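Local structure of carbohydrate kinase, FGGY (Rhodospirillum rubrum, 3IFR) at residues I10-G15 with D165-L170; V30-S35 with K67-E72; A53-N58 with S102-D107; A119-E124 with N132-Q137; W310-L315 with E321-Q326. The protein probably phosphorylates D-xylulose with ATP, acting as a xylulokinase of the FGGY carbohydrate kinase family. One frame throughout, in Å; residues are numbered along the deposited sequence.

Contact 1: I10-G15 with D165-L170; sequences IGLDIG and DYINML
Ile14 and Ile167 meet with no flat group between them; the ring that borders them is the indole of Trp55. Ile14 CG2 lies over the CG corner of one indole face, 3.8 Å from Trp55 CG, so Ile14 covers that face close to its root. Ile167 adds its outer methyl next to the same residue, Ile167 CD1 being 3.8 Å from Trp55 CB.

The contact proper is aliphatic. Ile14 CG1 comes within 3.8 Å of Ile167 CG1, and Ile14 CD1 stands 4.0 Å from Ile167 CG1 as well, the two side chains running across each other at a slant. In Ile14 the longer branch lies beside the backbone N (chi1 -82°), which leaves CG2 as the branch that reaches the indole while CG1 and CD1 serve the helix. Two residues earlier on the same strand face, Leu12 makes a looser touch, its CD2 being 4.2 Å from Ile167 CG2. Ile167 thus meets two strand residues, Leu12 through CG2 and Ile14 through CG1, and all three are buried. The nearest CA pair, Ile14 and Ile167, is 8.6 Å apart, a spacing bridged by side chains alone.

Strand 8-14 is an inner strand of the mixed sheet of the FGGY N-terminal domain, a member of the actin-like ATPase clan, and pairs with strands 18-25 and 77-84. Helix 163-172 packs on this face of the sheet beside helix 52-70, which adds Ala59 and Val62 against Leu12, while Val82 of strand 77-84 touches both Ile14 and Asn168.

Contact 2: V30-S35 with K67-E72; sequences VVAVAS and KTTAGE
Ala32 presses its CB onto the methyl of Thr69: Ala32 CB and Thr69 CG2 are 3.4 Å apart, closer than carbons usually pack. Thr69 offers that methyl because CG2 stands anti to its own backbone N (chi1 -77°, measured to OG1), whereas OG1 turns back to the helix.

A second methyl pair lies alongside. Val31 CG1 approaches Ala70 CB to 3.5 Å. That neighbours in sequence, Val31 and Ala32, both touch the helix is consistent with the classic beta bulge, in which both residues face Leu23. The backbones come near as well, with 6.2 Å between the CA atoms of Ala32 and Ala70.

The helix ends here. Gly71 N still bonds to Lys67 O at 3.0 Å, but Gly71 itself departs from helical geometry with a phi of 83°. The contact joins strand 29-37, an edge strand of the N-terminal domain's mixed sheet, to the C-terminal end of helix 52-70.

Methyl groups do all the touching, so the contact depends on shape and close fit; polar groups of the helix bond elsewhere, Thr69 OG1 weakly to Glu65 O and Lys67 NZ to Gly232 O.

Contact 3: A53-N58 with S102-D107; sequences AQWWDN and SIQQSD
The small antiparallel pair of strands 49-50 and 102-103 is tied to the start of helix 52-70 by Trp55, whose indole reaches Ser102 and Gln104 just where strand 102-103 gives way to a turn. The six-membered ring makes the approach with its outer edge. Its CH2 atom lies 3.3 Å from Ser102 OG and 3.6 Å from Ser102 CB, and Trp55 CZ2 lies 3.7 Å from Gln104 OE1. Both oxygens sit at the rim, near the plane of the indole, so neither covers a face. The amide of Gln104 is turned 67° from the ring, and Trp55 and Gln104 run past one another in opposing senses.

What sets the two oxygens side by side is their own bond: Ser102 OG donates to Gln104 OE1 at 2.7 Å, with a C=O...donor angle of 153° and the donor tilted out of the carbonyl plane. The Gln104 chain folds at its second torsion (chi2 -59°), which carries OE1 back to the serine and the indole edge. Beyond this, Asp107 N bonds to Gln104 O at 3.1 Å and closes a type I turn.

The polar end of Trp55 is satisfied on the neighbouring strand, NE1 bonding to Glu50 OE1, while Ser102 pairs with Glu50 through its backbone. Val90 of strand 90-92 touches both Trp55 and Ser102; Ser163 of helix 163-172 packs on Trp55, and helix 139-149 brings Lys142 and Ile146 against Ile103.

Contact 4: A119-E124 with N132-Q137; sequences AEVDSE and NGVTQQ
Val134 meets Ser123 closely and Val121 more loosely. On the tight side, Val134 CG2 is 3.6 Å from Ser123 OG and 4.1 Å from Ser123 CA, and Val134 CB is 3.9 Å from Ser123 OG. The valine's CG1 is anti to its backbone N (chi1 -179°), leaving CG2 as the methyl that does the touching. Ser123 OG is buried by the contact without a modelled hydrogen-bond partner, probably at some cost in solvation. The backbones approach to 6.1 Å between the CA atoms of Ser123 and Val134.

The looser part is a single methyl pair, Val121 CG2 to Val134 CG2 at 4.4 Å. From there the chain runs out to solvent: Asp122 and Glu124 are exposed, and their CB atoms point away from the loop 132-137, though the end of the Glu124 side chain turns back somewhat without touching. Asp122 OD1 accepts Glu124 N at 3.1 Å with an N-H...O angle of 162°, met from above the carboxylate plane. From helix 111-120, Leu117 also packs on Val134 and Arg118 touches Ser123.

In the loop, Thr135 OG1 accepts Gln137 N at 3.1 Å. The whole is an N-capped helix start, with Asp122 as the cap and a weakly bonded first turn, on which the loop after helix 123-130 folds back through Val134 before an ST turn leads towards helix 139-149.

Contact 5: W310-L315 with E321-Q326; sequences WLAKLL and EAAHAQ
Helices 305-315 and 322-332 come together at Ala312 and Ala323, whose CA atoms are 6.0 Å apart, a spacing that the two small side chains permit. Their methyls point at each other's helix and meet at 4.2 Å between Ala312 CB and Ala323 CB.

The closer touch comes from His324. Its ring reaches the same methyl, with His324 CE1 3.5 Å and ND1 3.8 Å from Ala312 CB, so the part of the imidazole holding these two atoms does the work. The methyl meets the ring obliquely. His324 carries its CG beside the backbone N (chi1 -71°); although its CB leaves the helix to one side, the ring at its end still reaches back to Ala312. The single alanine methyl is therefore shared between a methyl and a heteroaromatic ring.

These consecutive helices lie in the FGGY C-terminal domain, with helix 372-397 against them: its Trp376 meets the His324 ring edge-to-face and also packs on Ala312 and Leu311. Leu327, one turn beyond Ala323, touches Ala312 and Leu315. Leu308 and Asn309, earlier on the first helix, lie against His324.

Carbon does nearly all the touching, and across this interface the imidazole ND1 approaches nothing but a methyl. Cohesion here would come from dispersion and burial, with no hydrogen bond between these two segments and the small residues being consistent with the close CA approach.

Overall arrangement
Segment 10-15, on strand 8-14, opens the long loop that contact 1 closes at helix 163-172, and contacts 2, 3 and 4 all nest within it. Contact 2 opens at strand 29-37 and closes at the end of helix 52-70; contact 3 starts earlier on that helix and closes at 102-107, so the two cross. Contact 4 follows as a short loop closed around helix 123-130. Contacts 1 and 3 touch where helix 52-70 lies beside helix 163-172, and contacts 3 and 4 meet where Asp107 approaches Gln136. Contact 5 comes later in series, joining consecutive helices 305-315 and 322-332 of the C-terminal domain, about 38 Å from contact 1 between centres.

Contact 1: I10-G15 with D165-L170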
# COMPACT_ATOMS: atom_id res chain seq x y z
N ILE A 10 2.39 -20.28 5.76
CA ILE A 10 1.20 -19.46 6.04
C ILE A 10 1.46 -17.96 5.93
O ILE A 10 2.44 -17.47 6.46
CB ILE A 10 0.65 -19.71 7.45
CG1 ILE A 10 0.01 -21.09 7.57
CG2 ILE A 10 -0.34 -18.61 7.90
CD1 ILE A 10 -0.34 -21.39 8.99
N GLY A 11 0.55 -17.25 5.28
CA GLY A 11 0.52 -15.80 5.39
C GLY A 11 -0.73 -15.30 6.10
O GLY A 11 -1.85 -15.80 5.88
N LEU A 12 -0.54 -14.31 6.97
CA LEU A 12 -1.60 -13.71 7.73
C LEU A 12 -1.60 -12.20 7.43
O LEU A 12 -0.56 -11.55 7.47
CB LEU A 12 -1.34 -13.96 9.22
CG LEU A 12 -2.23 -13.23 10.25
CD1 LEU A 12 -3.70 -13.69 10.12
CD2 LEU A 12 -1.75 -13.44 11.66
N ASP A 13 -2.77 -11.63 7.14
CA ASP A 13 -2.86 -10.21 6.79
C ASP A 13 -3.81 -9.48 7.76
O ASP A 13 -5.03 -9.70 7.77
CB ASP A 13 -3.30 -10.07 5.32
CG ASP A 13 -3.69 -8.65 4.95
OD1 ASP A 13 -3.27 -7.70 5.63
OD2 ASP A 13 -4.46 -8.49 3.97
N ILE A 14 -3.21 -8.63 8.59
CA ILE A 14 -3.93 -7.80 9.53
C ILE A 14 -4.37 -6.57 8.75
O ILE A 14 -3.70 -5.52 8.76
CB ILE A 14 -3.08 -7.38 10.73
CG1 ILE A 14 -3.03 -8.48 11.78
CG2 ILE A 14 -3.76 -6.28 11.48
CD1 ILE A 14 -2.43 -9.74 11.37
N GLY A 15 -5.50 -6.70 8.06
CA GLY A 15 -5.97 -5.69 7.14
C GLY A 15 -6.85 -4.68 7.81
O GLY A 15 -7.20 -4.83 8.98
N ASP A 165 3.42 -5.67 13.85
CA ASP A 165 4.48 -5.83 14.88
C ASP A 165 3.86 -6.34 16.20
O ASP A 165 4.42 -7.19 16.92
CB ASP A 165 5.18 -4.51 15.18
CG ASP A 165 5.79 -3.86 13.95
OD1 ASP A 165 6.47 -4.55 13.17
OD2 ASP A 165 5.64 -2.61 13.81
N TYR A 166 2.68 -5.82 16.53
CA TYR A 166 2.07 -6.21 17.77
C TYR A 166 1.69 -7.71 17.76
O TYR A 166 1.97 -8.44 18.70
CB TYR A 166 0.88 -5.30 18.07
CG TYR A 166 0.09 -5.74 19.26
CD1 TYR A 166 0.67 -5.75 20.52
CD2 TYR A 166 -1.22 -6.18 19.12
CE1 TYR A 166 -0.05 -6.16 21.62
CE2 TYR A 166 -1.95 -6.59 20.20
CZ TYR A 166 -1.38 -6.56 21.46
OH TYR A 166 -2.08 -6.96 22.58
N ILE A 167 1.09 -8.16 16.67
CA ILE A 167 0.71 -9.55 16.53
C ILE A 167 1.94 -10.43 16.64
O ILE A 167 1.96 -11.37 17.44
CB ILE A 167 -0.02 -9.75 15.18
CG1 ILE A 167 -1.25 -8.83 15.13
CG2 ILE A 167 -0.41 -11.22 14.98
CD1 ILE A 167 -2.33 -9.20 16.19
N ASN A 168 3.00 -10.14 15.87
CA ASN A 168 4.28 -10.87 16.05
C ASN A 168 4.79 -10.98 17.52
O ASN A 168 5.26 -12.04 17.96
CB ASN A 168 5.36 -10.24 15.19
CG ASN A 168 5.27 -10.65 13.74
OD1 ASN A 168 4.85 -11.79 13.42
ND2 ASN A 168 5.69 -9.73 12.84
N MSE A 169 4.71 -9.88 18.26
CA MSE A 169 5.07 -9.96 19.69
C MSE A 169 4.22 -11.00 20.41
O MSE A 169 4.76 -11.88 21.04
CB MSE A 169 4.94 -8.61 20.39
CG MSE A 169 5.67 -7.54 19.65
SE MSE A 169 5.53 -5.80 20.54
CE MSE A 169 6.69 -4.65 19.35
N LEU A 170 2.90 -10.92 20.26
CA LEU A 170 2.01 -11.92 20.83
C LEU A 170 2.36 -13.36 20.41
O LEU A 170 2.09 -14.29 21.16
CB LEU A 170 0.56 -11.60 20.44
CG LEU A 170 -0.23 -10.79 21.48
CD1 LEU A 170 0.67 -9.85 22.21
CD2 LEU A 170 -1.42 -10.04 20.86

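Contact 2: V30-S35 with K67-E72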
# COMPACT_ATOMS: atom_id res chain seq x y z
N VAL A 30 -3.04 -23.06 -2.94
CA VAL A 30 -3.61 -22.46 -1.76
C VAL A 30 -4.53 -23.51 -1.18
O VAL A 30 -5.61 -23.75 -1.70
CB VAL A 30 -4.42 -21.24 -2.14
CG1 VAL A 30 -5.00 -20.60 -0.90
CG2 VAL A 30 -3.51 -20.26 -2.85
N VAL A 31 -4.08 -24.15 -0.10
CA VAL A 31 -4.86 -25.19 0.55
C VAL A 31 -6.11 -24.61 1.23
O VAL A 31 -7.16 -25.21 1.19
CB VAL A 31 -4.02 -25.96 1.59
CG1 VAL A 31 -4.88 -26.94 2.33
CG2 VAL A 31 -2.86 -26.67 0.94
N ALA A 32 -6.01 -23.44 1.87
CA ALA A 32 -7.14 -22.86 2.62
C ALA A 32 -7.04 -21.35 2.77
O ALA A 32 -5.95 -20.78 2.81
CB ALA A 32 -7.25 -23.51 4.03
N VAL A 33 -8.20 -20.70 2.92
CA VAL A 33 -8.24 -19.26 3.17
C VAL A 33 -9.24 -19.02 4.28
O VAL A 33 -10.35 -19.53 4.21
CB VAL A 33 -8.65 -18.45 1.90
CG1 VAL A 33 -8.60 -16.95 2.15
CG2 VAL A 33 -7.73 -18.78 0.76
N ALA A 34 -8.85 -18.28 5.32
CA ALA A 34 -9.83 -17.82 6.32
C ALA A 34 -9.83 -16.30 6.51
O ALA A 34 -8.78 -15.66 6.45
CB ALA A 34 -9.61 -18.52 7.65
N SER A 35 -11.01 -15.72 6.75
CA SER A 35 -11.11 -14.30 7.03
C SER A 35 -12.07 -13.93 8.16
O SER A 35 -12.87 -14.74 8.61
CB SER A 35 -11.49 -13.51 5.78
OG SER A 35 -12.85 -13.69 5.46
N LYS A 67 -6.37 -24.68 9.98
CA LYS A 67 -6.12 -26.04 10.41
C LYS A 67 -7.38 -26.89 10.31
O LYS A 67 -7.31 -28.03 9.95
CB LYS A 67 -5.65 -26.01 11.85
CG LYS A 67 -4.99 -27.26 12.40
CD LYS A 67 -4.86 -27.11 13.94
CE LYS A 67 -3.78 -27.99 14.51
NZ LYS A 67 -3.44 -27.60 15.94
N THR A 68 -8.53 -26.31 10.60
CA THR A 68 -9.82 -27.00 10.63
C THR A 68 -10.31 -27.26 9.23
O THR A 68 -10.95 -28.27 8.96
CB THR A 68 -10.85 -26.12 11.38
OG1 THR A 68 -10.85 -26.50 12.75
CG2 THR A 68 -12.25 -26.31 10.86
N THR A 69 -10.02 -26.31 8.36
CA THR A 69 -10.36 -26.45 6.94
C THR A 69 -9.46 -27.49 6.22
O THR A 69 -9.95 -28.39 5.54
CB THR A 69 -10.30 -25.07 6.27
OG1 THR A 69 -11.49 -24.33 6.62
CG2 THR A 69 -10.15 -25.18 4.77
N ALA A 70 -8.15 -27.38 6.37
CA ALA A 70 -7.28 -28.24 5.61
C ALA A 70 -7.32 -29.62 6.21
O ALA A 70 -7.06 -30.58 5.50
CB ALA A 70 -5.86 -27.73 5.64
N GLY A 71 -7.62 -29.71 7.51
CA GLY A 71 -7.59 -30.97 8.23
C GLY A 71 -6.17 -31.28 8.66
O GLY A 71 -5.20 -30.76 8.09
N GLU A 72 -6.05 -32.14 9.67
CA GLU A 72 -4.76 -32.54 10.25
C GLU A 72 -3.88 -33.34 9.31
O GLU A 72 -2.66 -33.28 9.37
CB GLU A 72 -4.98 -33.39 11.51
CG GLU A 72 -4.03 -33.11 12.67
CD GLU A 72 -4.58 -32.07 13.64
OE1 GLU A 72 -4.38 -30.84 13.41
OE2 GLU A 72 -5.22 -32.48 14.65

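Contact 3: A53-N58 with S102-D107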
# COMPACT_ATOMS: atom_id res chain seq x y z
N ALA A 53 -6.95 -5.82 20.16
CA ALA A 53 -7.43 -7.08 20.70
C ALA A 53 -8.32 -7.79 19.69
O ALA A 53 -8.40 -9.01 19.68
CB ALA A 53 -8.17 -6.87 22.03
N GLN A 54 -9.01 -7.03 18.84
CA GLN A 54 -9.74 -7.66 17.75
C GLN A 54 -8.79 -8.25 16.65
O GLN A 54 -9.05 -9.36 16.12
CB GLN A 54 -10.75 -6.69 17.17
CG GLN A 54 -11.86 -7.35 16.35
CD GLN A 54 -12.58 -6.33 15.52
OE1 GLN A 54 -11.99 -5.33 15.11
NE2 GLN A 54 -13.87 -6.53 15.29
N TRP A 55 -7.70 -7.55 16.33
CA TRP A 55 -6.72 -8.14 15.42
C TRP A 55 -6.34 -9.53 15.97
O TRP A 55 -6.38 -10.53 15.25
CB TRP A 55 -5.45 -7.30 15.23
CG TRP A 55 -5.62 -5.88 14.75
CD1 TRP A 55 -6.63 -5.38 13.97
CD2 TRP A 55 -4.73 -4.78 15.01
NE1 TRP A 55 -6.44 -4.02 13.77
CE2 TRP A 55 -5.26 -3.65 14.38
CE3 TRP A 55 -3.52 -4.67 15.72
CZ2 TRP A 55 -4.63 -2.41 14.43
CZ3 TRP A 55 -2.91 -3.45 15.77
CH2 TRP A 55 -3.45 -2.33 15.13
N TRP A 56 -6.02 -9.60 17.25
CA TRP A 56 -5.47 -10.81 17.85
C TRP A 56 -6.51 -11.90 17.89
O TRP A 56 -6.24 -13.06 17.61
CB TRP A 56 -4.96 -10.54 19.26
CG TRP A 56 -4.47 -11.76 19.94
CD1 TRP A 56 -4.95 -12.28 21.10
CD2 TRP A 56 -3.45 -12.67 19.48
NE1 TRP A 56 -4.27 -13.43 21.42
CE2 TRP A 56 -3.35 -13.70 20.44
CE3 TRP A 56 -2.61 -12.71 18.36
CZ2 TRP A 56 -2.43 -14.75 20.34
CZ3 TRP A 56 -1.69 -13.77 18.25
CH2 TRP A 56 -1.61 -14.78 19.25
N ASP A 57 -7.73 -11.51 18.25
CA ASP A 57 -8.84 -12.45 18.20
C ASP A 57 -9.15 -12.91 16.80
O ASP A 57 -9.36 -14.10 16.58
CB ASP A 57 -10.08 -11.86 18.83
CG ASP A 57 -10.63 -12.78 19.85
OD1 ASP A 57 -11.70 -13.36 19.57
OD2 ASP A 57 -9.92 -12.96 20.88
N ASN A 58 -9.24 -11.97 15.87
CA ASN A 58 -9.31 -12.32 14.44
C ASN A 58 -8.18 -13.29 14.07
O ASN A 58 -8.44 -14.36 13.51
CB ASN A 58 -9.25 -11.09 13.54
CG ASN A 58 -10.59 -10.36 13.38
OD1 ASN A 58 -10.68 -9.41 12.59
ND2 ASN A 58 -11.62 -10.76 14.11
N SER A 102 -5.66 1.65 18.67
CA SER A 102 -4.70 1.92 17.62
C SER A 102 -5.19 3.04 16.72
O SER A 102 -6.35 3.04 16.30
CB SER A 102 -4.48 0.66 16.78
OG SER A 102 -3.87 0.96 15.54
N ILE A 103 -4.29 3.96 16.41
CA ILE A 103 -4.56 5.01 15.43
C ILE A 103 -4.03 4.54 14.06
O ILE A 103 -2.83 4.31 13.90
CB ILE A 103 -3.93 6.39 15.84
CG1 ILE A 103 -4.31 6.75 17.29
CG2 ILE A 103 -4.36 7.47 14.90
CD1 ILE A 103 -3.52 7.94 17.93
N GLN A 104 -4.96 4.39 13.11
CA GLN A 104 -4.66 3.93 11.74
C GLN A 104 -3.94 4.96 10.83
O GLN A 104 -3.89 6.15 11.16
CB GLN A 104 -5.97 3.48 11.09
CG GLN A 104 -6.71 2.54 11.99
CD GLN A 104 -5.87 1.29 12.33
OE1 GLN A 104 -5.57 1.04 13.48
NE2 GLN A 104 -5.49 0.53 11.33
N GLN A 105 -3.38 4.54 9.69
CA GLN A 105 -2.74 5.52 8.81
C GLN A 105 -3.70 6.45 8.08
O GLN A 105 -3.37 7.57 7.75
CB GLN A 105 -1.74 4.91 7.82
CG GLN A 105 -1.92 3.46 7.50
CD GLN A 105 -3.33 3.12 7.13
OE1 GLN A 105 -3.84 3.58 6.10
NE2 GLN A 105 -3.98 2.27 7.94
N SER A 106 -4.92 6.03 7.83
CA SER A 106 -5.87 7.00 7.30
C SER A 106 -6.32 8.05 8.32
O SER A 106 -7.09 8.93 7.98
CB SER A 106 -7.08 6.26 6.78
OG SER A 106 -7.55 5.39 7.79
N ASP A 107 -5.87 7.97 9.58
CA ASP A 107 -6.36 8.92 10.59
C ASP A 107 -5.93 10.35 10.25
O ASP A 107 -4.83 10.56 9.72
CB ASP A 107 -5.87 8.53 11.98
CG ASP A 107 -6.44 9.44 13.10
OD1 ASP A 107 -7.44 9.04 13.73
OD2 ASP A 107 -5.89 10.54 13.34

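Contact 4: A119-E124 with N132-Q137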
# COMPACT_ATOMS: atom_id res chain seq x y z
N ALA A 119 7.58 23.16 10.92
CA ALA A 119 8.22 24.42 11.31
C ALA A 119 9.51 24.21 12.11
O ALA A 119 10.38 25.09 12.14
CB ALA A 119 7.25 25.28 12.11
N GLU A 120 9.61 23.06 12.75
CA GLU A 120 10.74 22.76 13.61
C GLU A 120 11.90 21.99 12.94
O GLU A 120 13.03 22.04 13.42
CB GLU A 120 10.23 22.06 14.86
CG GLU A 120 11.27 21.31 15.67
CD GLU A 120 10.58 20.36 16.62
OE1 GLU A 120 9.35 20.52 16.80
OE2 GLU A 120 11.26 19.46 17.18
N VAL A 121 11.66 21.29 11.82
CA VAL A 121 12.76 20.67 11.06
C VAL A 121 12.73 21.03 9.57
O VAL A 121 11.72 21.52 9.05
CB VAL A 121 12.76 19.13 11.17
CG1 VAL A 121 12.84 18.69 12.62
CG2 VAL A 121 11.50 18.56 10.49
N ASP A 122 13.85 20.78 8.89
CA ASP A 122 13.89 21.06 7.45
C ASP A 122 13.18 19.91 6.77
O ASP A 122 13.68 18.80 6.78
CB ASP A 122 15.35 21.14 6.98
CG ASP A 122 15.48 21.49 5.50
OD1 ASP A 122 14.45 21.49 4.77
OD2 ASP A 122 16.62 21.77 5.05
N SER A 123 12.00 20.17 6.20
CA SER A 123 11.17 19.11 5.61
C SER A 123 11.82 18.36 4.46
O SER A 123 11.32 17.30 4.07
CB SER A 123 9.85 19.66 5.08
OG SER A 123 8.91 19.76 6.12
N GLU A 124 12.87 18.94 3.89
CA GLU A 124 13.59 18.33 2.76
C GLU A 124 14.69 17.48 3.30
O GLU A 124 14.82 16.31 2.94
CB GLU A 124 14.18 19.40 1.85
CG GLU A 124 13.17 20.08 0.96
CD GLU A 124 11.80 20.15 1.60
OE1 GLU A 124 11.29 21.28 1.80
OE2 GLU A 124 11.24 19.07 1.91
N ASN A 132 10.84 9.66 3.46
CA ASN A 132 9.41 9.88 3.67
C ASN A 132 9.19 11.30 4.16
O ASN A 132 10.09 11.87 4.78
CB ASN A 132 8.89 8.90 4.70
CG ASN A 132 8.76 7.52 4.14
OD1 ASN A 132 7.68 7.11 3.71
ND2 ASN A 132 9.89 6.80 4.07
N GLY A 133 8.03 11.89 3.89
CA GLY A 133 7.83 13.30 4.12
C GLY A 133 7.27 13.58 5.50
O GLY A 133 6.80 12.69 6.21
N VAL A 134 7.32 14.85 5.89
CA VAL A 134 6.70 15.27 7.11
C VAL A 134 5.20 15.32 6.92
O VAL A 134 4.67 16.25 6.33
CB VAL A 134 7.18 16.61 7.51
CG1 VAL A 134 6.50 16.97 8.82
CG2 VAL A 134 8.69 16.55 7.72
N THR A 135 4.51 14.30 7.40
CA THR A 135 3.08 14.20 7.18
C THR A 135 2.39 13.60 8.42
O THR A 135 3.08 13.14 9.34
CB THR A 135 2.72 13.38 5.86
OG1 THR A 135 2.82 11.96 6.09
CG2 THR A 135 3.61 13.76 4.67
N GLN A 136 1.06 13.60 8.43
CA GLN A 136 0.31 12.95 9.49
C GLN A 136 0.52 11.44 9.51
O GLN A 136 0.12 10.79 10.42
CB GLN A 136 -1.19 13.20 9.37
CG GLN A 136 -1.59 14.65 9.50
CD GLN A 136 -3.10 14.81 9.72
OE1 GLN A 136 -3.74 15.65 9.06
NE2 GLN A 136 -3.67 14.00 10.63
N GLN A 137 1.15 10.87 8.50
CA GLN A 137 1.34 9.44 8.54
C GLN A 137 2.54 9.04 9.41
O GLN A 137 2.65 7.90 9.87
CB GLN A 137 1.48 8.93 7.14
CG GLN A 137 0.64 7.75 6.87
CD GLN A 137 -0.10 7.91 5.56
OE1 GLN A 137 -1.18 8.52 5.52
NE2 GLN A 137 0.49 7.39 4.47

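Contact 5: W310-L315 with E321-Q326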
# COMPACT_ATOMS: atom_id res chain seq x y z
N TRP A 310 -17.76 7.76 -8.77
CA TRP A 310 -18.37 9.07 -8.81
C TRP A 310 -18.96 9.30 -10.20
O TRP A 310 -20.17 9.44 -10.37
CB TRP A 310 -17.33 10.14 -8.47
CG TRP A 310 -17.82 11.53 -8.55
CD1 TRP A 310 -18.69 12.11 -7.71
CD2 TRP A 310 -17.44 12.52 -9.50
NE1 TRP A 310 -18.89 13.42 -8.07
CE2 TRP A 310 -18.14 13.70 -9.18
CE3 TRP A 310 -16.56 12.55 -10.60
CZ2 TRP A 310 -18.02 14.89 -9.91
CZ3 TRP A 310 -16.44 13.73 -11.33
CH2 TRP A 310 -17.17 14.89 -10.98
N LEU A 311 -18.12 9.30 -11.22
CA LEU A 311 -18.59 9.73 -12.53
C LEU A 311 -19.58 8.76 -13.15
O LEU A 311 -20.48 9.19 -13.88
CB LEU A 311 -17.42 10.00 -13.48
CG LEU A 311 -17.86 10.55 -14.85
CD1 LEU A 311 -18.48 11.96 -14.75
CD2 LEU A 311 -16.72 10.47 -15.85
N ALA A 312 -19.42 7.46 -12.88
CA ALA A 312 -20.36 6.47 -13.39
C ALA A 312 -21.77 6.74 -12.85
O ALA A 312 -22.77 6.54 -13.56
CB ALA A 312 -19.91 5.05 -13.04
N LYS A 313 -21.85 7.22 -11.61
CA LYS A 313 -23.16 7.48 -11.00
C LYS A 313 -23.81 8.68 -11.65
O LYS A 313 -25.01 8.70 -11.92
CB LYS A 313 -23.02 7.72 -9.49
CG LYS A 313 -22.41 6.58 -8.71
CD LYS A 313 -22.46 6.95 -7.21
CE LYS A 313 -21.37 6.26 -6.35
NZ LYS A 313 -21.22 6.95 -5.02
N LEU A 314 -23.00 9.71 -11.87
CA LEU A 314 -23.47 10.88 -12.57
C LEU A 314 -23.93 10.55 -13.99
O LEU A 314 -24.95 11.03 -14.44
CB LEU A 314 -22.35 11.91 -12.64
CG LEU A 314 -22.05 12.61 -11.32
CD1 LEU A 314 -20.99 13.63 -11.61
CD2 LEU A 314 -23.32 13.28 -10.73
N LEU A 315 -23.16 9.71 -14.69
CA LEU A 315 -23.36 9.50 -16.14
C LEU A 315 -24.31 8.34 -16.47
O LEU A 315 -24.92 8.33 -17.52
CB LEU A 315 -21.99 9.26 -16.80
CG LEU A 315 -21.32 10.44 -17.51
CD1 LEU A 315 -21.57 11.76 -16.83
CD2 LEU A 315 -19.85 10.19 -17.69
N GLU A 321 -24.98 -2.06 -11.63
CA GLU A 321 -23.62 -2.54 -11.87
C GLU A 321 -23.16 -2.33 -13.30
O GLU A 321 -21.99 -2.04 -13.56
CB GLU A 321 -23.43 -4.01 -11.47
CG GLU A 321 -24.69 -4.76 -11.04
CD GLU A 321 -24.39 -5.98 -10.13
OE1 GLU A 321 -25.17 -6.21 -9.17
OE2 GLU A 321 -23.39 -6.70 -10.36
N ALA A 322 -24.07 -2.45 -14.25
CA ALA A 322 -23.64 -2.40 -15.64
C ALA A 322 -23.04 -1.03 -16.00
O ALA A 322 -22.52 -0.86 -17.10
CB ALA A 322 -24.80 -2.72 -16.53
N ALA A 323 -23.10 -0.06 -15.08
CA ALA A 323 -22.71 1.31 -15.39
C ALA A 323 -21.37 1.39 -16.08
O ALA A 323 -21.28 1.91 -17.19
CB ALA A 323 -22.68 2.13 -14.16
N HIS A 324 -20.33 0.89 -15.41
CA HIS A 324 -19.00 0.84 -16.01
C HIS A 324 -18.99 0.07 -17.33
O HIS A 324 -18.42 0.52 -18.33
CB HIS A 324 -18.00 0.19 -15.08
CG HIS A 324 -17.65 1.01 -13.90
ND1 HIS A 324 -18.61 1.53 -13.05
CD2 HIS A 324 -16.45 1.37 -13.38
CE1 HIS A 324 -18.02 2.21 -12.08
NE2 HIS A 324 -16.71 2.12 -12.26
N ALA A 325 -19.56 -1.11 -17.34
CA ALA A 325 -19.57 -1.81 -18.61
C ALA A 325 -20.19 -0.90 -19.69
O ALA A 325 -19.66 -0.75 -20.80
CB ALA A 325 -20.32 -3.12 -18.50
N GLN A 326 -21.32 -0.29 -19.36
CA GLN A 326 -22.05 0.49 -20.37
C GLN A 326 -21.25 1.69 -20.85
O GLN A 326 -21.12 1.90 -22.06
CB GLN A 326 -23.43 0.90 -19.86
CG GLN A 326 -24.43 -0.27 -19.79
CD GLN A 326 -25.85 0.23 -19.55
OE1 GLN A 326 -26.18 1.36 -19.92
NE2 GLN A 326 -26.69 -0.61 -18.91